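Local coordinates for protein profilin-1A (Acanthamoeba castellanii, PDB 1ACF) that binds monomeric actin in a 1:1 complex and also binds PIP2, restraining actin polymerization at high concentration and promoting it at low concentration, at residues G34-G42 and G59-Y67; T88-L96 and E114-F125. One frame throughout, in Å; residues are numbered along the deposited sequence.

Contact 1 (34-42 with 59-67) closes before contact 2 (88-96 with 114-125) opens, so the two follow in series along the chain. Their centres lie about 20 Å apart, on opposite sides of the chain's centre, and their nearest atoms are about 5 Å apart without touching. What they share is the antiparallel sheet of the profilin fold, which carries helices on both faces. Contact 1 joins the start of helix 39-50 to the hairpin at the sheet margin that includes the outermost strand 60-62. Contact 2 lays the C-terminal helix 106-121 over the inner strands 84-90 and 94-100, next to helix 2-11; this helix carries the actin-binding residue K115, so contact 2 ties an actin-binding surface to the sheet.

Contact 1: G34-G42 and G59-Y67; sequences GFAVTPAQG and GFDLAGVHY
V37 and L62 meet at a slant, with one methyl of the leucine set against both branches of the valine. L62 CD1 lies 3.6 Å from V37 CG1 and equally 3.6 Å from V37 CG2, so the fork of the valine straddles it. The fit depends on the valine torsion, which swings CG1 opposite the backbone N (chi1 169°) and leaves CG2 on the N side. A beta-branched residue suits this place because both of its arms are used. The aliphatic base of Q41 adds to the same patch, its CB lying 4.0 Å from L62 CD1, while the extended remainder of the chain carries the carboxamide past D61 toward the backbone of A63. Two residues before V37, F35 sets its ring obliquely to the methyl of A63, with CE1 3.7 Å from A63 CB. The rest of that ring reaches inward to A20 and V99 of the sheet, a fitting use for a large buried aromatic.

The partner of this run is a tight beta hairpin: strands 60-62 and 65-67 are joined by a type I' turn from L62 to V65. Its two middle residues, A63 and G64, both have positive phi, and at G64 a side chain would press on the preceding carbonyl O, hence glycine. On the other side T38 takes the N-cap of helix 39-50, its hydroxyl O accepting a weak bond from Q41 N. A water ties helix to edge strand, donating to Q41 O at 2.6 Å and to D61 O at 3.1 Å. Within the hairpin, H66 ND1 donates to D61 OD1 at 2.6 Å; OD1 sits 26° out of the imidazole plane and the bond is bent, 131° at the hydrogen. H66 NE2 makes a weak bond to G58 O.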
# COMPACT_ATOMS: atom_id res chain seq x y z
N GLY A 34 -14.05 1.93 5.88
CA GLY A 34 -14.42 0.90 4.92
C GLY A 34 -13.33 0.16 4.23
O GLY A 34 -13.62 -0.83 3.50
N PHE A 35 -12.06 0.56 4.30
CA PHE A 35 -10.95 -0.23 3.68
C PHE A 35 -10.41 -1.23 4.71
O PHE A 35 -10.06 -0.87 5.84
CB PHE A 35 -9.93 0.65 3.05
CG PHE A 35 -8.75 -0.04 2.43
CD1 PHE A 35 -8.95 -1.04 1.48
CD2 PHE A 35 -7.45 0.27 2.80
CE1 PHE A 35 -7.91 -1.65 0.82
CE2 PHE A 35 -6.35 -0.31 2.13
CZ PHE A 35 -6.60 -1.26 1.11
N ALA A 36 -10.36 -2.53 4.41
CA ALA A 36 -9.87 -3.51 5.35
C ALA A 36 -8.82 -4.51 4.85
O ALA A 36 -9.13 -5.45 4.10
CB ALA A 36 -11.01 -4.26 6.06
N VAL A 37 -7.61 -4.33 5.29
CA VAL A 37 -6.46 -5.22 5.01
C VAL A 37 -6.43 -6.20 6.20
O VAL A 37 -6.33 -5.79 7.36
CB VAL A 37 -5.12 -4.55 4.81
CG1 VAL A 37 -4.00 -5.59 4.80
CG2 VAL A 37 -5.04 -3.71 3.55
N THR A 38 -6.63 -7.47 5.90
CA THR A 38 -6.65 -8.39 7.08
C THR A 38 -5.24 -8.66 7.53
O THR A 38 -4.24 -8.36 6.80
CB THR A 38 -7.60 -9.60 6.79
OG1 THR A 38 -6.95 -10.48 5.84
CG2 THR A 38 -8.91 -9.05 6.17
N PRO A 39 -5.17 -9.22 8.74
CA PRO A 39 -3.89 -9.59 9.35
C PRO A 39 -3.12 -10.46 8.36
O PRO A 39 -1.97 -10.22 7.98
CB PRO A 39 -4.30 -10.44 10.56
CG PRO A 39 -5.65 -9.86 10.94
CD PRO A 39 -6.30 -9.59 9.58
N ALA A 40 -3.86 -11.51 8.06
CA ALA A 40 -3.44 -12.52 7.11
C ALA A 40 -2.95 -11.85 5.83
O ALA A 40 -1.82 -12.20 5.41
CB ALA A 40 -4.62 -13.47 6.87
N GLN A 41 -3.72 -10.94 5.26
CA GLN A 41 -3.35 -10.23 4.05
C GLN A 41 -2.10 -9.36 4.29
O GLN A 41 -1.30 -9.30 3.36
CB GLN A 41 -4.40 -9.26 3.52
CG GLN A 41 -5.47 -9.99 2.71
CD GLN A 41 -6.72 -9.15 2.57
OE1 GLN A 41 -7.65 -9.52 1.82
NE2 GLN A 41 -6.71 -8.05 3.30
N GLY A 42 -2.12 -8.75 5.43
CA GLY A 42 -1.08 -7.86 5.96
C GLY A 42 0.25 -8.58 6.16
O GLY A 42 1.28 -8.05 5.70
N GLY A 59 0.31 -13.36 -7.31
CA GLY A 59 -0.42 -12.10 -7.07
C GLY A 59 -0.68 -12.03 -5.56
O GLY A 59 -0.21 -12.92 -4.80
N PHE A 60 -1.45 -11.04 -5.11
CA PHE A 60 -1.78 -10.87 -3.68
C PHE A 60 -3.18 -10.31 -3.48
O PHE A 60 -3.75 -9.61 -4.32
CB PHE A 60 -0.75 -9.94 -2.96
CG PHE A 60 -0.44 -8.61 -3.62
CD1 PHE A 60 0.19 -8.54 -4.87
CD2 PHE A 60 -0.76 -7.42 -2.98
CE1 PHE A 60 0.50 -7.35 -5.47
CE2 PHE A 60 -0.46 -6.21 -3.58
CZ PHE A 60 0.15 -6.15 -4.84
N ASP A 61 -3.67 -10.47 -2.29
CA ASP A 61 -4.95 -10.02 -1.81
C ASP A 61 -4.94 -8.84 -0.85
O ASP A 61 -4.37 -8.89 0.23
CB ASP A 61 -5.70 -11.19 -1.10
CG ASP A 61 -6.15 -12.26 -2.09
OD1 ASP A 61 -5.88 -12.19 -3.31
OD2 ASP A 61 -6.75 -13.23 -1.56
N LEU A 62 -5.71 -7.84 -1.21
CA LEU A 62 -5.94 -6.68 -0.31
C LEU A 62 -7.47 -6.45 -0.30
O LEU A 62 -8.08 -6.23 -1.35
CB LEU A 62 -5.06 -5.50 -0.61
CG LEU A 62 -3.66 -5.32 -0.03
CD1 LEU A 62 -3.47 -6.05 1.31
CD2 LEU A 62 -2.56 -5.74 -1.01
N ALA A 63 -8.07 -6.58 0.87
CA ALA A 63 -9.48 -6.37 1.13
C ALA A 63 -10.36 -6.88 0.01
O ALA A 63 -11.06 -6.08 -0.66
CB ALA A 63 -9.71 -4.86 1.37
N GLY A 64 -10.32 -8.18 -0.27
CA GLY A 64 -11.17 -8.73 -1.33
C GLY A 64 -10.78 -8.57 -2.77
O GLY A 64 -11.45 -9.18 -3.66
N VAL A 65 -9.75 -7.79 -3.09
CA VAL A 65 -9.34 -7.71 -4.48
C VAL A 65 -8.05 -8.48 -4.68
O VAL A 65 -7.07 -8.28 -3.92
CB VAL A 65 -9.19 -6.26 -4.96
CG1 VAL A 65 -8.93 -6.24 -6.44
CG2 VAL A 65 -10.30 -5.36 -4.50
N HIS A 66 -8.02 -9.33 -5.66
CA HIS A 66 -6.76 -10.04 -5.97
C HIS A 66 -6.09 -9.28 -7.11
O HIS A 66 -6.55 -9.15 -8.27
CB HIS A 66 -6.94 -11.48 -6.32
CG HIS A 66 -5.71 -12.31 -6.54
ND1 HIS A 66 -5.19 -13.18 -5.60
CD2 HIS A 66 -4.93 -12.42 -7.65
CE1 HIS A 66 -4.12 -13.76 -6.09
NE2 HIS A 66 -3.96 -13.31 -7.30
N TYR A 67 -4.90 -8.77 -6.79
CA TYR A 67 -4.09 -8.06 -7.75
C TYR A 67 -2.94 -8.93 -8.25
O TYR A 67 -2.50 -9.84 -7.57
CB TYR A 67 -3.44 -6.85 -7.04
CG TYR A 67 -4.45 -5.85 -6.53
CD1 TYR A 67 -4.97 -6.01 -5.26
CD2 TYR A 67 -4.75 -4.72 -7.28
CE1 TYR A 67 -5.88 -5.08 -4.73
CE2 TYR A 67 -5.67 -3.80 -6.78
CZ TYR A 67 -6.21 -3.98 -5.52
OH TYR A 67 -7.09 -3.05 -5.03
O HOH W 1 -1.41 -9.75 0.76

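Contact 2: T88-L96 and E114-F125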
# COMPACT_ATOMS: atom_id res chain seq x y z
N THR A 88 2.17 -0.17 -2.81
CA THR A 88 2.63 -0.40 -1.41
C THR A 88 4.11 0.00 -1.39
O THR A 88 4.90 -0.32 -2.29
CB THR A 88 2.31 -1.86 -0.95
OG1 THR A 88 3.05 -2.75 -1.82
CG2 THR A 88 0.80 -2.15 -1.12
N VAL A 89 4.38 0.77 -0.37
CA VAL A 89 5.76 1.27 -0.14
C VAL A 89 6.14 0.99 1.31
O VAL A 89 5.54 1.58 2.23
CB VAL A 89 5.94 2.72 -0.54
CG1 VAL A 89 7.40 3.19 -0.34
CG2 VAL A 89 5.52 2.89 -2.00
N LYS A 90 7.19 0.15 1.44
CA LYS A 90 7.70 -0.19 2.79
C LYS A 90 8.69 0.89 3.24
O LYS A 90 9.53 1.24 2.41
CB LYS A 90 8.31 -1.55 2.91
CG LYS A 90 9.11 -1.70 4.24
CD LYS A 90 10.13 -2.81 4.02
CE LYS A 90 10.54 -3.48 5.33
NZ LYS A 90 11.14 -4.81 4.93
N THR A 91 8.45 1.36 4.42
CA THR A 91 9.32 2.35 5.06
C THR A 91 10.26 1.62 6.03
O THR A 91 10.35 0.38 6.01
CB THR A 91 8.51 3.53 5.66
OG1 THR A 91 7.62 3.11 6.74
CG2 THR A 91 7.75 4.29 4.56
N SER A 92 10.85 2.32 6.93
CA SER A 92 11.74 1.72 7.96
C SER A 92 10.99 0.86 8.92
O SER A 92 11.43 -0.29 9.27
CB SER A 92 12.55 2.80 8.64
OG SER A 92 11.86 3.24 9.81
N LYS A 93 9.83 1.37 9.38
CA LYS A 93 9.00 0.63 10.37
C LYS A 93 7.56 0.31 9.98
O LYS A 93 6.83 -0.27 10.82
CB LYS A 93 8.89 1.52 11.65
CG LYS A 93 10.20 1.66 12.37
CD LYS A 93 10.23 2.95 13.22
CE LYS A 93 11.71 3.12 13.62
NZ LYS A 93 12.45 3.58 12.40
N ALA A 94 7.12 0.71 8.80
CA ALA A 94 5.72 0.58 8.39
C ALA A 94 5.59 0.35 6.90
O ALA A 94 6.58 0.44 6.15
CB ALA A 94 5.01 1.96 8.66
N ILE A 95 4.33 0.03 6.57
CA ILE A 95 3.99 -0.18 5.15
C ILE A 95 2.76 0.69 4.78
O ILE A 95 1.76 0.59 5.47
CB ILE A 95 3.68 -1.64 4.74
CG1 ILE A 95 4.81 -2.59 5.23
CG2 ILE A 95 3.61 -1.62 3.17
CD1 ILE A 95 4.37 -4.09 5.39
N LEU A 96 2.96 1.43 3.72
CA LEU A 96 1.94 2.30 3.14
C LEU A 96 1.23 1.52 2.01
O LEU A 96 1.94 0.92 1.21
CB LEU A 96 2.42 3.63 2.56
CG LEU A 96 3.24 4.56 3.37
CD1 LEU A 96 3.49 5.89 2.71
CD2 LEU A 96 2.51 4.77 4.71
N GLU A 114 4.81 7.04 -2.75
CA GLU A 114 6.25 7.06 -2.82
C GLU A 114 6.82 8.33 -2.18
O GLU A 114 7.73 8.28 -1.33
CB GLU A 114 6.79 6.92 -4.23
CG GLU A 114 6.64 5.56 -4.92
CD GLU A 114 7.45 4.42 -4.44
OE1 GLU A 114 8.27 4.75 -3.55
OE2 GLU A 114 7.44 3.24 -4.79
N LYS A 115 6.23 9.49 -2.42
CA LYS A 115 6.66 10.73 -1.79
C LYS A 115 6.29 10.79 -0.32
O LYS A 115 7.07 11.42 0.43
CB LYS A 115 6.07 11.96 -2.46
CG LYS A 115 6.95 12.55 -3.50
CD LYS A 115 7.98 11.60 -4.04
CE LYS A 115 8.89 12.45 -4.95
NZ LYS A 115 9.72 11.60 -5.85
N LEU A 116 5.14 10.26 0.11
CA LEU A 116 4.73 10.28 1.51
C LEU A 116 5.67 9.30 2.29
O LEU A 116 5.82 9.49 3.47
CB LEU A 116 3.29 9.78 1.76
CG LEU A 116 2.36 10.44 2.72
CD1 LEU A 116 1.46 9.52 3.54
CD2 LEU A 116 3.02 11.43 3.62
N ALA A 117 6.12 8.27 1.60
CA ALA A 117 7.04 7.27 2.20
C ALA A 117 8.37 8.01 2.52
O ALA A 117 8.80 7.90 3.67
CB ALA A 117 7.25 6.12 1.32
N ASP A 118 8.90 8.70 1.52
CA ASP A 118 10.09 9.52 1.63
C ASP A 118 9.98 10.49 2.80
O ASP A 118 10.94 10.64 3.58
CB ASP A 118 10.45 10.31 0.36
CG ASP A 118 11.09 9.43 -0.70
OD1 ASP A 118 11.49 8.29 -0.42
OD2 ASP A 118 11.17 9.91 -1.86
N TYR A 119 8.85 11.17 2.90
CA TYR A 119 8.67 12.14 4.01
C TYR A 119 8.61 11.43 5.35
O TYR A 119 9.15 11.95 6.36
CB TYR A 119 7.49 13.04 3.67
CG TYR A 119 6.93 13.88 4.78
CD1 TYR A 119 6.15 13.36 5.77
CD2 TYR A 119 7.23 15.25 4.82
CE1 TYR A 119 5.62 14.17 6.78
CE2 TYR A 119 6.77 16.07 5.82
CZ TYR A 119 5.97 15.51 6.79
OH TYR A 119 5.49 16.30 7.83
N LEU A 120 7.99 10.26 5.40
CA LEU A 120 7.83 9.50 6.62
C LEU A 120 9.15 8.87 7.12
O LEU A 120 9.32 8.79 8.31
CB LEU A 120 6.66 8.57 6.60
CG LEU A 120 5.22 9.12 6.60
CD1 LEU A 120 4.29 7.94 6.38
CD2 LEU A 120 4.97 9.90 7.86
N ILE A 121 9.95 8.41 6.21
CA ILE A 121 11.30 7.86 6.55
C ILE A 121 12.11 8.95 7.27
O ILE A 121 12.56 8.87 8.44
CB ILE A 121 11.88 7.41 5.17
CG1 ILE A 121 11.32 5.98 4.88
CG2 ILE A 121 13.41 7.46 5.12
CD1 ILE A 121 11.89 5.35 3.61
N GLY A 122 12.24 10.08 6.62
CA GLY A 122 12.84 11.30 7.09
C GLY A 122 12.31 11.68 8.47
O GLY A 122 12.96 12.41 9.22
N GLN A 123 11.19 11.22 8.92
CA GLN A 123 10.67 11.56 10.25
C GLN A 123 11.13 10.45 11.21
O GLN A 123 10.90 10.66 12.40
CB GLN A 123 9.15 11.54 10.38
CG GLN A 123 8.30 12.34 9.42
CD GLN A 123 8.04 13.70 10.00
OE1 GLN A 123 7.08 13.90 10.76
NE2 GLN A 123 8.98 14.58 9.69
N GLY A 124 11.64 9.36 10.68
CA GLY A 124 12.00 8.28 11.64
C GLY A 124 11.02 7.11 11.61
O GLY A 124 11.10 6.24 12.51
N PHE A 125 10.14 7.09 10.61
CA PHE A 125 9.10 6.05 10.47
C PHE A 125 9.45 5.10 9.34
O PHE A 125 8.72 4.08 9.38
CB PHE A 125 7.71 6.66 10.24
CG PHE A 125 7.33 7.58 11.39
CD1 PHE A 125 7.36 7.13 12.69
CD2 PHE A 125 6.99 8.92 11.10
CE1 PHE A 125 7.05 8.01 13.71
CE2 PHE A 125 6.63 9.82 12.11
CZ PHE A 125 6.66 9.35 13.43
OXT PHE A 125 10.36 5.26 8.55
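K93 runs alongside the last two residues of the chain. Its CB lies 3.4 Å from F125 O, and CG is still beside that oxygen, but farther off. The preceding carbonyl comes next: CD is 3.5 Å from G124 O and CE 3.4 Å from it. A bend at the last torsion (chi4 74°) then brings NZ to hydrogen-bond G124 O at 3.0 Å, from above the carbonyl plane, 51° out of it. The same ammonium donates to S92 OG at 2.7 Å, and that hydroxyl gives a weak bond to F125 OXT. A long lysine can thus pass from one terminal carbonyl to the next; its charge may favour the nearby carboxylate, reached through S92 OG. K93 N also donates to F125 O at 2.9 Å. G124, with the positive phi of a Schellman motif that a side chain would hinder, ends the helix and lets the terminus turn toward residues 91-94.

Back toward the start of the helix segment the contact becomes apolar. T91 CG2 packs on A117 CB, and T91 CB on I121 CG1. The small A117 lets the strands come close, its CB 3.4 Å from V89 CG1, while L96 spreads its methyls over A117 and L120. V89 also crosses E114, whose carboxylate is taken up by S76, Y78 and R75.

Helix 114-121 runs nearly antiparallel to strand 94-96, at 157°, their axes 9.6 Å apart. Helix 2-11 flanks it, L120 touching Y5 and F125 meeting W2 edge-to-face; actin-binding K115 leaves the backbone away from the strands, and helix 39-50 packs against I95 on the opposite face of the sheet.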